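Local structure of CurM Sulfotransferase (Moorea producta, 4GBM) at residues E194-A198 with T299-A303; A155-Y159 with P213-H217; I34-S40 with L132-P138. The protein probably transfers a sulfo group from the donor PAPS to an intermediate of the curacin biosynthetic pathway, as the sulfotransferase domain of a polyketide synthase. The protein carries 2 engineered substitutions. One frame throughout, in Å; residues are numbered along the deposited sequence.

In the fold
Interactions 2 and 3 belong to one parallel sheet: strand 35-39 lies between strand 132-136, its partner in interaction 3, and strand 158-163, whose start pairs with 216-220 in interaction 2. Interaction 3 lies in the buried heart of the domain, and mostly apolar side chains line its backbone ladder, with D135 and K136 buried among them. Interaction 2, at the outermost strand 216-220, is only partly buried and draws its side-chain chemistry from an arginine. Interaction 1 joins two helices, 189-208 and 297-305, through one hydroxyl-carboxylate bond beside apolar packing; it is buried although far from the centre of the chain, and W197 there touches S40 of interaction 3. Interactions 1 and 2 do not touch.

Interaction 1 (E194-A198 with T299-A303); sequences EQVWA and TQRIA
Two helices of the sulfotransferase domain, 189-208 and the late, short 297-305, pack here through E194, W197 and A198 on one and T299, I302 and A303 on the other. Their axes over these residues come within 10.5 Å and make an angle of 42°. The polar link is a hydrogen bond of 2.7 Å from T299 OG1 to E194 OE1, which accepts it on the lone pair facing away from the other carboxylate oxygen. E194 reaches this far because CG stands anti to the backbone N (chi1 -179°) and the chain stays extended beyond it. The same OE1 also accepts from K296 N, while OE2 forms a salt bridge with R191, so both oxygens of this buried acid are matched. If an alanine stood here, T299 OG1 and K296 N would probably lose their common acceptor and R191 its ionic partner.

Threonine suits its place by having two unlike branches: OG1 goes to the acid, and CG2 lies 3.8 Å from W197 CZ3. The indole's far corner is then met by I302, whose CG2 is 3.9 Å from W197 CZ3, and A303 N lies at the edge of the indole, near its plane, 4.0 Å from W197 CH2. A198, one residue on from the tryptophan, is small enough to let the other branch of I302 in, with CD1 3.8 Å from A198 CB. Beyond the pair, W197 NE1 donates to R164 O and the W197 side chain touches P166 and V169, while E194 touches I170, so helix 166-175 packs against the same side chains.

Interaction 2 (A155-Y159 with P213-H217); sequences ANSKY and PERQH
Y159 meets the incoming chain as in a parallel ladder, its N giving a 2.8 Å hydrogen bond to R215 O and its O taking one of 3.0 Å from H217 N, so that both peptide groups of the tyrosine are tied to residues flanking Q216. Two CA-H...O contacts, from K158 CA to R215 O and from Q216 CA to Y159 O, add to the same two carbonyls.

R215 dominates the side chains. A bend at chi3 (-66°) turns its guanidinium toward the residues that precede strand 158-163, where NH2 donates to S157 O at 2.9 Å, in the carbonyl plane and on a lone pair, with 148° at the hydrogen. Strands 158-163 and 216-220 are neighbours in the parallel sheet, joined by a beta-alpha-beta crossover through helices 166-175 and 189-208, and the arginine sits where both strands begin. Its NE and NH1 go to E212 and E151 in salt bridges, so that all three nitrogens are engaged by three different acceptors, which suits the planar, branched guanidinium.

Y159 runs beside it, pointing the same way, with CE2 3.9 Å from R215 NH2 and NH2 lying in the plane at the ring's edge. Ring and guanidinium are turned 64° against each other, so the two do not stack. The tyrosine OH reaches E151 as well; its ring meets that of F36 with planes nearly parallel, and its side chain touches L38, both on strand 35-39.

Interaction 3 (I34-S40 with L132-P138); sequences IIFILSS and LLVDKSP
I37 interlocks with V134 and K136 between the parallel strands 35-39 and 132-136. Its CD1 lodges in the hollow between V134 CG1, 3.7 Å away, and K136 CB, while its CB bears on K136 CG at 3.6 Å. On the same face, I35 CD1 meets L132 CD1 at 3.9 Å, the two side chains crossing at about a right angle.

The other face is shaped differently. F36 and D135 lie side by side, ring and carboxylate planes 31° apart, with F36 CE1 3.8 Å from D135 OD1. I34, whose CG1 stands between the backbone N and the carbonyl carbon (chi1 63°), slots CD1 between D135 CB and L133 CD2. Beta-branched isoleucine and valine suit such strands, their branches packing beside the neighbouring strand's side chains.

The ladder runs from I35 N to L133 O, D135 N to I35 O (2.7 Å) and I37 N to D135 O. Farther on, a water accepts from S39 N and donates to S137 O, just before what is probably the family's phosphate-binding loop. D135 hydrogen-bonds Y121 and Y140; K136 NZ forms a salt bridge with E63 and hydrogen bonds with S45 and T46, which implies that the charges in this largely apolar core are satisfied within it.

Interaction 1 (E194-A198 with T299-A303)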
loop_
_atom_site.group_PDB
_atom_site.type_symbol
_atom_site.label_atom_id
_atom_site.label_comp_id
_atom_site.label_asym_id
_atom_site.label_seq_id
_atom_site.Cartn_x
_atom_site.Cartn_y
_atom_site.Cartn_z
ATOM N N GLU A 194 -5.854 -16.932 -4.101
ATOM C CA GLU A 194 -5.516 -16.853 -5.516
ATOM C C GLU A 194 -6.377 -15.804 -6.218
ATOM O O GLU A 194 -5.864 -15.002 -7.005
ATOM C CB GLU A 194 -5.702 -18.219 -6.175
ATOM C CG GLU A 194 -5.341 -18.243 -7.650
ATOM C CD GLU A 194 -5.519 -19.611 -8.274
ATOM O OE1 GLU A 194 -5.572 -19.677 -9.510
ATOM O OE2 GLU A 194 -5.602 -20.614 -7.532
ATOM N N GLN A 195 -7.672 -15.806 -5.915
ATOM C CA GLN A 195 -8.592 -14.834 -6.508
ATOM C C GLN A 195 -8.215 -13.406 -6.103
ATOM O O GLN A 195 -8.293 -12.487 -6.918
ATOM C CB GLN A 195 -10.038 -15.153 -6.125
ATOM C CG GLN A 195 -11.067 -14.174 -6.670
ATOM C CD GLN A 195 -12.487 -14.574 -6.325
ATOM O OE1 GLN A 195 -13.005 -15.575 -6.827
ATOM N NE2 GLN A 195 -13.131 -13.787 -5.469
ATOM N N VAL A 196 -7.798 -13.211 -4.851
ATOM C CA VAL A 196 -7.371 -11.880 -4.406
ATOM C C VAL A 196 -6.140 -11.407 -5.197
ATOM O O VAL A 196 -6.110 -10.277 -5.692
ATOM C CB VAL A 196 -7.124 -11.827 -2.877
ATOM C CG1 VAL A 196 -6.463 -10.520 -2.487
ATOM C CG2 VAL A 196 -8.442 -11.977 -2.135
ATOM N N TRP A 197 -5.153 -12.285 -5.358
ATOM C CA TRP A 197 -3.959 -11.944 -6.133
ATOM C C TRP A 197 -4.306 -11.674 -7.601
ATOM O O TRP A 197 -3.847 -10.690 -8.182
ATOM C CB TRP A 197 -2.899 -13.050 -6.017
ATOM C CG TRP A 197 -1.610 -12.703 -6.714
ATOM C CD1 TRP A 197 -0.540 -12.042 -6.172
ATOM C CD2 TRP A 197 -1.253 -12.994 -8.076
ATOM N NE1 TRP A 197 0.454 -11.898 -7.111
ATOM C CE2 TRP A 197 0.043 -12.472 -8.288
ATOM C CE3 TRP A 197 -1.906 -13.644 -9.137
ATOM C CZ2 TRP A 197 0.703 -12.577 -9.519
ATOM C CZ3 TRP A 197 -1.252 -13.750 -10.359
ATOM C CH2 TRP A 197 0.043 -13.220 -10.538
ATOM N N ALA A 198 -5.139 -12.539 -8.187
ATOM C CA ALA A 198 -5.505 -12.424 -9.602
ATOM C C ALA A 198 -6.332 -11.171 -9.879
ATOM O O ALA A 198 -6.037 -10.430 -10.826
ATOM C CB ALA A 198 -6.258 -13.678 -10.066
ATOM N N THR A 299 -5.206 -17.345 -13.822
ATOM C CA THR A 299 -4.153 -16.864 -12.941
ATOM C C THR A 299 -2.784 -17.068 -13.589
ATOM O O THR A 299 -1.917 -16.187 -13.513
ATOM C CB THR A 299 -4.208 -17.592 -11.593
ATOM O OG1 THR A 299 -5.546 -17.529 -11.084
ATOM C CG2 THR A 299 -3.241 -16.953 -10.586
ATOM N N GLN A 300 -2.597 -18.221 -14.230
ATOM C CA GLN A 300 -1.347 -18.512 -14.934
ATOM C C GLN A 300 -1.076 -17.488 -16.038
ATOM O O GLN A 300 0.073 -17.094 -16.254
ATOM C CB GLN A 300 -1.345 -19.919 -15.515
ATOM C CG GLN A 300 -1.428 -21.010 -14.472
ATOM C CD GLN A 300 -1.082 -22.376 -15.021
ATOM O OE1 GLN A 300 -0.449 -22.498 -16.072
ATOM N NE2 GLN A 300 -1.477 -23.418 -14.299
ATOM N N ARG A 301 -2.127 -17.035 -16.718
ATOM C CA ARG A 301 -1.948 -16.033 -17.777
ATOM C C ARG A 301 -1.483 -14.682 -17.221
ATOM O O ARG A 301 -0.633 -14.020 -17.824
ATOM C CB ARG A 301 -3.208 -15.893 -18.639
ATOM C CG ARG A 301 -3.512 -17.161 -19.415
ATOM C CD ARG A 301 -4.643 -17.002 -20.410
ATOM N NE ARG A 301 -5.099 -18.323 -20.838
ATOM C CZ ARG A 301 -6.196 -18.927 -20.385
ATOM N NH1 ARG A 301 -6.499 -20.145 -20.825
ATOM N NH2 ARG A 301 -6.990 -18.316 -19.506
ATOM N N ILE A 302 -2.028 -14.293 -16.069
ATOM C CA ILE A 302 -1.585 -13.077 -15.375
ATOM C C ILE A 302 -0.121 -13.214 -14.964
ATOM O O ILE A 302 0.679 -12.287 -15.164
ATOM C CB ILE A 302 -2.487 -12.741 -14.149
ATOM C CG1 ILE A 302 -3.928 -12.484 -14.599
ATOM C CG2 ILE A 302 -1.970 -11.502 -13.407
ATOM C CD1 ILE A 302 -4.932 -12.483 -13.449
ATOM N N ALA A 303 0.234 -14.376 -14.414
ATOM C CA ALA A 303 1.620 -14.642 -14.011
ATOM C C ALA A 303 2.567 -14.521 -15.202
ATOM O O ALA A 303 3.658 -13.961 -15.075
ATOM C CB ALA A 303 1.739 -16.017 -13.352
#

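Interaction 2 (A155-Y159 with P213-H217)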
loop_
_atom_site.group_PDB
_atom_site.type_symbol
_atom_site.label_atom_id
_atom_site.label_comp_id
_atom_site.label_asym_id
_atom_site.label_seq_id
_atom_site.Cartn_x
_atom_site.Cartn_y
_atom_site.Cartn_z
ATOM N N ALA A 155 -4.467 15.356 -10.038
ATOM C CA ALA A 155 -3.940 15.494 -11.382
ATOM C C ALA A 155 -2.490 15.025 -11.477
ATOM O O ALA A 155 -1.646 15.435 -10.680
ATOM C CB ALA A 155 -4.066 16.943 -11.843
ATOM N N ASN A 156 -2.222 14.168 -12.465
ATOM C CA ASN A 156 -0.878 13.687 -12.804
ATOM C C ASN A 156 -0.143 12.960 -11.682
ATOM O O ASN A 156 1.080 13.053 -11.546
ATOM C CB ASN A 156 -0.028 14.807 -13.420
ATOM C CG ASN A 156 -0.586 15.292 -14.745
ATOM O OD1 ASN A 156 -1.331 16.273 -14.794
ATOM N ND2 ASN A 156 -0.252 14.588 -15.824
ATOM N N SER A 157 -0.891 12.189 -10.896
ATOM C CA SER A 157 -0.249 11.334 -9.891
ATOM C C SER A 157 0.658 10.289 -10.536
ATOM O O SER A 157 0.477 9.916 -11.702
ATOM C CB SER A 157 -1.292 10.616 -9.028
ATOM O OG SER A 157 -2.071 11.554 -8.306
ATOM N N LYS A 158 1.635 9.823 -9.765
ATOM C CA LYS A 158 2.484 8.724 -10.197
ATOM C C LYS A 158 2.099 7.453 -9.455
ATOM O O LYS A 158 1.709 7.493 -8.285
ATOM C CB LYS A 158 3.956 9.055 -9.962
ATOM C CG LYS A 158 4.523 10.025 -10.987
ATOM C CD LYS A 158 6.013 10.239 -10.766
ATOM C CE LYS A 158 6.603 11.158 -11.823
ATOM N NZ LYS A 158 6.050 12.541 -11.750
ATOM N N TYR A 159 2.203 6.334 -10.160
ATOM C CA TYR A 159 1.806 5.035 -9.635
ATOM C C TYR A 159 2.963 4.067 -9.608
ATOM O O TYR A 159 3.595 3.806 -10.635
ATOM C CB TYR A 159 0.679 4.465 -10.491
ATOM C CG TYR A 159 -0.566 5.284 -10.371
ATOM C CD1 TYR A 159 -1.508 4.999 -9.389
ATOM C CD2 TYR A 159 -0.804 6.361 -11.226
ATOM C CE1 TYR A 159 -2.657 5.760 -9.258
ATOM C CE2 TYR A 159 -1.951 7.132 -11.103
ATOM C CZ TYR A 159 -2.876 6.818 -10.123
ATOM O OH TYR A 159 -4.011 7.568 -9.997
ATOM N N PRO A 213 2.597 5.865 -19.927
ATOM C CA PRO A 213 3.710 5.058 -19.417
ATOM C C PRO A 213 4.604 5.867 -18.477
ATOM O O PRO A 213 5.209 5.316 -17.545
ATOM C CB PRO A 213 4.479 4.685 -20.688
ATOM C CG PRO A 213 3.431 4.646 -21.743
ATOM C CD PRO A 213 2.426 5.709 -21.388
ATOM N N GLU A 214 4.655 7.175 -18.711
ATOM C CA GLU A 214 5.521 8.064 -17.951
ATOM C C GLU A 214 5.055 8.295 -16.506
ATOM O O GLU A 214 5.809 8.823 -15.686
ATOM C CB GLU A 214 5.690 9.393 -18.703
ATOM C CG GLU A 214 6.417 9.280 -20.061
ATOM C CD GLU A 214 5.549 8.755 -21.214
ATOM O OE1 GLU A 214 6.123 8.459 -22.285
ATOM O OE2 GLU A 214 4.310 8.643 -21.071
ATOM N N ARG A 215 3.830 7.877 -16.185
ATOM C CA ARG A 215 3.285 8.035 -14.824
ATOM C C ARG A 215 3.215 6.735 -14.014
ATOM O O ARG A 215 2.594 6.690 -12.945
ATOM C CB ARG A 215 1.905 8.706 -14.874
ATOM C CG ARG A 215 1.981 10.171 -15.288
ATOM C CD ARG A 215 0.754 10.950 -14.822
ATOM N NE ARG A 215 -0.491 10.538 -15.472
ATOM C CZ ARG A 215 -1.619 10.203 -14.845
ATOM N NH1 ARG A 215 -2.689 9.867 -15.557
ATOM N NH2 ARG A 215 -1.701 10.202 -13.518
ATOM N N GLN A 216 3.856 5.687 -14.522
ATOM C CA GLN A 216 3.822 4.382 -13.865
ATOM C C GLN A 216 5.178 3.698 -13.865
ATOM O O GLN A 216 5.986 3.871 -14.787
ATOM C CB GLN A 216 2.771 3.476 -14.509
ATOM C CG GLN A 216 2.929 3.326 -16.016
ATOM C CD GLN A 216 1.780 2.575 -16.625
ATOM O OE1 GLN A 216 1.659 1.359 -16.468
ATOM N NE2 GLN A 216 0.916 3.298 -17.324
ATOM N N HIS A 217 5.421 2.920 -12.812
ATOM C CA HIS A 217 6.704 2.259 -12.625
ATOM C C HIS A 217 6.480 0.962 -11.874
ATOM O O HIS A 217 5.883 0.970 -10.800
ATOM C CB HIS A 217 7.603 3.184 -11.796
ATOM C CG HIS A 217 9.000 2.687 -11.607
ATOM N ND1 HIS A 217 9.983 2.846 -12.560
ATOM C CD2 HIS A 217 9.589 2.071 -10.555
ATOM C CE1 HIS A 217 11.115 2.332 -12.109
ATOM N NE2 HIS A 217 10.901 1.851 -10.897
#

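Interaction 3 (I34-S40 with L132-P138)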
loop_
_atom_site.group_PDB
_atom_site.type_symbol
_atom_site.label_atom_id
_atom_site.label_comp_id
_atom_site.label_asym_id
_atom_site.label_seq_id
_atom_site.Cartn_x
_atom_site.Cartn_y
_atom_site.Cartn_z
ATOM N N ILE A 34 -0.124 13.090 -6.417
ATOM C CA ILE A 34 0.610 12.423 -5.344
ATOM C C ILE A 34 1.234 11.144 -5.882
ATOM O O ILE A 34 1.273 10.930 -7.095
ATOM C CB ILE A 34 -0.275 12.162 -4.091
ATOM C CG1 ILE A 34 -1.441 11.213 -4.406
ATOM C CG2 ILE A 34 -0.759 13.497 -3.497
ATOM C CD1 ILE A 34 -2.161 10.697 -3.161
ATOM N N ILE A 35 1.761 10.322 -4.982
ATOM C CA ILE A 35 2.326 9.029 -5.357
ATOM C C ILE A 35 1.467 7.934 -4.741
ATOM O O ILE A 35 1.182 7.974 -3.546
ATOM C CB ILE A 35 3.775 8.902 -4.848
ATOM C CG1 ILE A 35 4.642 10.002 -5.469
ATOM C CG2 ILE A 35 4.338 7.503 -5.158
ATOM C CD1 ILE A 35 5.921 10.313 -4.668
ATOM N N PHE A 36 1.032 6.974 -5.560
ATOM C CA PHE A 36 0.300 5.803 -5.055
ATOM C C PHE A 36 1.149 4.548 -5.138
ATOM O O PHE A 36 1.898 4.367 -6.102
ATOM C CB PHE A 36 -0.981 5.568 -5.859
ATOM C CG PHE A 36 -2.049 6.592 -5.616
ATOM C CD1 PHE A 36 -2.893 6.490 -4.513
ATOM C CD2 PHE A 36 -2.223 7.657 -6.495
ATOM C CE1 PHE A 36 -3.889 7.441 -4.287
ATOM C CE2 PHE A 36 -3.216 8.616 -6.281
ATOM C CZ PHE A 36 -4.055 8.505 -5.180
ATOM N N ILE A 37 1.050 3.686 -4.126
ATOM C CA ILE A 37 1.614 2.335 -4.240
ATOM C C ILE A 37 0.443 1.373 -4.392
ATOM O O ILE A 37 -0.393 1.256 -3.494
ATOM C CB ILE A 37 2.487 1.918 -3.025
ATOM C CG1 ILE A 37 3.724 2.818 -2.915
ATOM C CG2 ILE A 37 2.914 0.444 -3.163
ATOM C CD1 ILE A 37 4.501 2.685 -1.592
ATOM N N LEU A 38 0.381 0.708 -5.543
ATOM C CA LEU A 38 -0.681 -0.262 -5.823
ATOM C C LEU A 38 -0.138 -1.677 -5.807
ATOM O O LEU A 38 0.887 -1.970 -6.434
ATOM C CB LEU A 38 -1.306 0.003 -7.192
ATOM C CG LEU A 38 -1.861 1.404 -7.455
ATOM C CD1 LEU A 38 -2.462 1.448 -8.840
ATOM C CD2 LEU A 38 -2.881 1.826 -6.396
ATOM N N SER A 39 -0.838 -2.567 -5.114
ATOM C CA SER A 39 -0.397 -3.958 -5.055
ATOM C C SER A 39 -1.476 -4.872 -4.545
ATOM O O SER A 39 -2.467 -4.425 -3.969
ATOM C CB SER A 39 0.814 -4.097 -4.115
ATOM O OG SER A 39 0.416 -3.895 -2.769
ATOM N N SER A 40 -1.268 -6.162 -4.766
ATOM C CA SER A 40 -2.018 -7.207 -4.078
ATOM C C SER A 40 -1.590 -7.214 -2.609
ATOM O O SER A 40 -0.474 -6.795 -2.289
ATOM C CB SER A 40 -1.706 -8.563 -4.727
ATOM O OG SER A 40 -2.093 -9.658 -3.909
ATOM N N LEU A 132 5.999 15.302 -0.756
ATOM C CA LEU A 132 4.961 14.625 -1.536
ATOM C C LEU A 132 4.396 13.434 -0.771
ATOM O O LEU A 132 5.144 12.615 -0.243
ATOM C CB LEU A 132 5.516 14.103 -2.870
ATOM C CG LEU A 132 5.952 15.047 -3.996
ATOM C CD1 LEU A 132 6.412 14.190 -5.170
ATOM C CD2 LEU A 132 4.838 15.996 -4.439
ATOM N N LEU A 133 3.071 13.328 -0.746
ATOM C CA LEU A 133 2.402 12.204 -0.101
ATOM C C LEU A 133 2.562 10.915 -0.899
ATOM O O LEU A 133 2.394 10.905 -2.118
ATOM C CB LEU A 133 0.915 12.518 0.076
ATOM C CG LEU A 133 0.047 11.457 0.748
ATOM C CD1 LEU A 133 0.470 11.242 2.192
ATOM C CD2 LEU A 133 -1.410 11.887 0.692
ATOM N N VAL A 134 2.928 9.852 -0.189
ATOM C CA VAL A 134 2.908 8.487 -0.706
ATOM C C VAL A 134 1.727 7.797 -0.062
ATOM O O VAL A 134 1.670 7.645 1.163
ATOM C CB VAL A 134 4.197 7.721 -0.353
ATOM C CG1 VAL A 134 4.110 6.290 -0.867
ATOM C CG2 VAL A 134 5.422 8.435 -0.914
ATOM N N ASP A 135 0.778 7.395 -0.897
ATOM C CA ASP A 135 -0.471 6.798 -0.442
ATOM C C ASP A 135 -0.496 5.319 -0.848
ATOM O O ASP A 135 -0.663 4.986 -2.021
ATOM C CB ASP A 135 -1.657 7.576 -1.032
ATOM C CG ASP A 135 -2.987 7.156 -0.442
ATOM O OD1 ASP A 135 -3.945 7.957 -0.524
ATOM O OD2 ASP A 135 -3.079 6.037 0.101
ATOM N N LYS A 136 -0.326 4.440 0.144
ATOM C CA LYS A 136 -0.275 2.987 -0.065
ATOM C C LYS A 136 -1.432 2.262 0.619
ATOM O O LYS A 136 -1.681 2.467 1.810
ATOM C CB LYS A 136 1.046 2.422 0.490
ATOM C CG LYS A 136 1.277 0.908 0.227
ATOM C CD LYS A 136 0.613 -0.034 1.278
ATOM C CE LYS A 136 1.432 -0.128 2.567
ATOM N NZ LYS A 136 0.901 -1.251 3.409
ATOM N N SER A 137 -2.114 1.399 -0.133
ATOM C CA SER A 137 -3.039 0.415 0.447
ATOM C C SER A 137 -3.289 -0.714 -0.544
ATOM O O SER A 137 -3.645 -0.451 -1.688
ATOM C CB SER A 137 -4.387 1.036 0.835
ATOM O OG SER A 137 -5.268 0.030 1.314
ATOM N N PRO A 138 -3.134 -1.977 -0.108
ATOM C CA PRO A 138 -3.443 -3.073 -1.030
ATOM C C PRO A 138 -4.929 -3.156 -1.383
ATOM O O PRO A 138 -5.294 -3.752 -2.404
ATOM C CB PRO A 138 -3.005 -4.323 -0.256
ATOM C CG PRO A 138 -2.002 -3.847 0.697
ATOM C CD PRO A 138 -2.462 -2.461 1.109
HETATM O O HOH W 1 -3.604 -1.710 -4.109
#